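Local atomic coordinates of alginate lyase AlgAT5 (Defluviitalea, PDB entry 5ZQI), a protein that probably cleaves the polysaccharide alginate by beta-elimination, as a lyase of polysaccharide lyase family 7 built on a beta-sandwich fold. Residues A[145-150]-A[262-267]. Numbering follows the deposited sequence.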
loop_
_atom_site.group_PDB
_atom_site.type_symbol
_atom_site.label_atom_id
_atom_site.label_comp_id
_atom_site.label_asym_id
_atom_site.label_seq_id
_atom_site.Cartn_x
_atom_site.Cartn_y
_atom_site.Cartn_z
ATOM N N MET A 145 10.525 4.622 -1.234
ATOM C CA MET A 145 9.243 4.928 -0.619
ATOM C C MET A 145 9.370 4.749 0.890
ATOM O O MET A 145 9.908 3.731 1.359
ATOM C CB MET A 145 8.124 4.029 -1.133
ATOM C CG MET A 145 6.765 4.355 -0.470
ATOM S SD MET A 145 5.343 3.563 -1.224
ATOM C CE MET A 145 5.754 1.826 -1.122
ATOM N N ILE A 146 8.902 5.733 1.647
ATOM C CA ILE A 146 8.795 5.645 3.099
ATOM C C ILE A 146 7.331 5.775 3.494
ATOM O O ILE A 146 6.656 6.738 3.103
ATOM C CB ILE A 146 9.616 6.718 3.822
ATOM C CG1 ILE A 146 11.030 6.771 3.292
ATOM C CG2 ILE A 146 9.630 6.379 5.320
ATOM C CD1 ILE A 146 11.873 7.935 3.833
ATOM N N ILE A 147 6.828 4.803 4.245
ATOM C CA ILE A 147 5.460 4.835 4.746
ATOM C C ILE A 147 5.500 4.783 6.270
ATOM O O ILE A 147 6.109 3.877 6.845
ATOM C CB ILE A 147 4.604 3.665 4.235
ATOM C CG1 ILE A 147 4.785 3.361 2.753
ATOM C CG2 ILE A 147 3.120 3.961 4.552
ATOM C CD1 ILE A 147 4.014 2.131 2.331
ATOM N N ASP A 148 4.860 5.754 6.927
ATOM C CA ASP A 148 4.721 5.852 8.379
ATOM C C ASP A 148 3.248 5.578 8.644
ATOM O O ASP A 148 2.394 6.363 8.223
ATOM C CB ASP A 148 5.174 7.239 8.810
ATOM C CG ASP A 148 5.031 7.491 10.263
ATOM O OD1 ASP A 148 4.609 6.593 11.009
ATOM O OD2 ASP A 148 5.432 8.619 10.670
ATOM N N GLN A 149 2.928 4.436 9.260
ATOM C CA GLN A 149 1.545 3.961 9.268
ATOM C C GLN A 149 1.304 3.068 10.473
ATOM O O GLN A 149 2.238 2.700 11.195
ATOM C CB GLN A 149 1.216 3.223 7.955
ATOM C CG GLN A 149 2.061 1.937 7.718
ATOM C CD GLN A 149 1.750 1.262 6.411
ATOM O OE1 GLN A 149 0.659 1.400 5.868
ATOM N NE2 GLN A 149 2.714 0.550 5.886
ATOM N N LYS A 150 0.029 2.731 10.697
ATOM C CA LYS A 150 -0.342 1.688 11.652
ATOM C C LYS A 150 -1.475 0.888 11.041
ATOM O O LYS A 150 -2.295 1.442 10.307
ATOM C CB LYS A 150 -0.731 2.257 12.997
ATOM C CG LYS A 150 -1.978 3.113 12.984
ATOM C CD LYS A 150 -2.242 3.701 14.367
ATOM C CE LYS A 150 -3.426 4.625 14.339
ATOM N NZ LYS A 150 -3.578 5.307 15.669
ATOM N N TYR A 262 0.221 8.135 8.276
ATOM C CA TYR A 262 0.582 9.434 8.837
ATOM C C TYR A 262 1.504 10.238 7.938
ATOM O O TYR A 262 1.354 11.465 7.848
ATOM C CB TYR A 262 1.279 9.216 10.188
ATOM C CG TYR A 262 0.376 8.779 11.296
ATOM C CD1 TYR A 262 -0.011 7.459 11.419
ATOM C CD2 TYR A 262 -0.118 9.700 12.216
ATOM C CE1 TYR A 262 -0.874 7.111 12.360
ATOM C CE2 TYR A 262 -0.956 9.326 13.220
ATOM C CZ TYR A 262 -1.368 8.074 13.272
ATOM O OH TYR A 262 -2.208 7.645 14.332
ATOM N N ASN A 263 2.438 9.569 7.259
ATOM C CA ASN A 263 3.385 10.209 6.364
ATOM C C ASN A 263 3.688 9.228 5.244
ATOM O O ASN A 263 3.682 8.012 5.447
ATOM C CB ASN A 263 4.693 10.617 7.089
ATOM C CG ASN A 263 4.476 11.655 8.194
ATOM O OD1 ASN A 263 4.288 12.855 7.942
ATOM N ND2 ASN A 263 4.493 11.189 9.432
ATOM N N LEU A 264 3.956 9.767 4.067
ATOM C CA LEU A 264 4.160 9.003 2.841
ATOM C C LEU A 264 5.047 9.846 1.940
ATOM O O LEU A 264 4.708 10.998 1.654
ATOM C CB LEU A 264 2.834 8.692 2.152
ATOM C CG LEU A 264 2.894 7.898 0.852
ATOM C CD1 LEU A 264 3.473 6.528 1.084
ATOM C CD2 LEU A 264 1.465 7.781 0.287
ATOM N N VAL A 265 6.164 9.280 1.497
ATOM C CA VAL A 265 7.067 9.971 0.585
ATOM C C VAL A 265 7.645 8.989 -0.424
ATOM O O VAL A 265 7.992 7.856 -0.093
ATOM C CB VAL A 265 8.209 10.715 1.322
ATOM C CG1 VAL A 265 9.176 9.772 1.984
ATOM C CG2 VAL A 265 8.946 11.685 0.407
ATOM N N VAL A 266 7.725 9.445 -1.668
ATOM C CA VAL A 266 8.421 8.753 -2.750
ATOM C C VAL A 266 9.471 9.699 -3.300
ATOM O O VAL A 266 9.174 10.873 -3.567
ATOM C CB VAL A 266 7.454 8.305 -3.854
ATOM C CG1 VAL A 266 8.208 7.902 -5.104
ATOM C CG2 VAL A 266 6.616 7.137 -3.363
ATOM N N THR A 267 10.694 9.190 -3.447
ATOM C CA THR A 267 11.762 9.957 -4.059
ATOM C C THR A 267 12.451 9.146 -5.151
ATOM O O THR A 267 12.530 7.911 -5.097
ATOM C CB THR A 267 12.830 10.394 -3.040
ATOM O OG1 THR A 267 13.561 9.265 -2.557
ATOM C CG2 THR A 267 12.251 11.163 -1.881
#
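Residues 145-150 and 263-267 run antiparallel at 178° as neighbouring strands in one sheet of the PL7 beta-sandwich, with Ile146-Val265 and Asp148-Asn263 as hydrogen-bonded pairs and Met145-Val266 and Ile147-Leu264 as non-hydrogen-bonded ones. A classic beta bulge interrupts the ladder, where Tyr262 and Asn263 both face Asp148: Asp148 O accepts a 2.8 Å bond from Tyr262 N and a weak one from Asn263 N. Met145, Ile147, Leu264 and Val266 share the face turned to the opposing sheet, where Phe237 and Ala239 cover them. There Leu264 lies beside Ile147, its CD1 placed 3.8 Å from Ile147 CG1 by a first torsion that sets CG anti to the backbone N (chi1 180°), while Met145 reaches the same methyl with SD and rests CG against Val266 CG2.

On the other face, Ile146 and Val265 point the same way, and Val265 CG1 sits 3.6 Å from Ile146 CB. Next to them Asp148 and Asn263 also lie alongside one another; Asn263 ND2 donates to Asp148 OD2 at 3.0 Å, approaching from above a carboxylate turned 31° from the amide. That same oxygen forms a salt bridge with Arg204, which also makes a cation-pi contact with the Tyr262 ring, so one guanidinium group serves both the carboxylate and the aromatic ring of the bulge.

Beyond the bulge, the extended chain of Lys150 slants past the CE1 edge of the Tyr262 ring, with CE near the ring plane. Shortened to an alanine here, the side chain would probably leave the phenol oxygen without its ammonium partner and this edge without its methylene neighbours. The lysine's reach finishes at the hydroxyl, where NZ donates to Tyr262 OH at 3.0 Å and CE follows at 3.3 Å from the same oxygen.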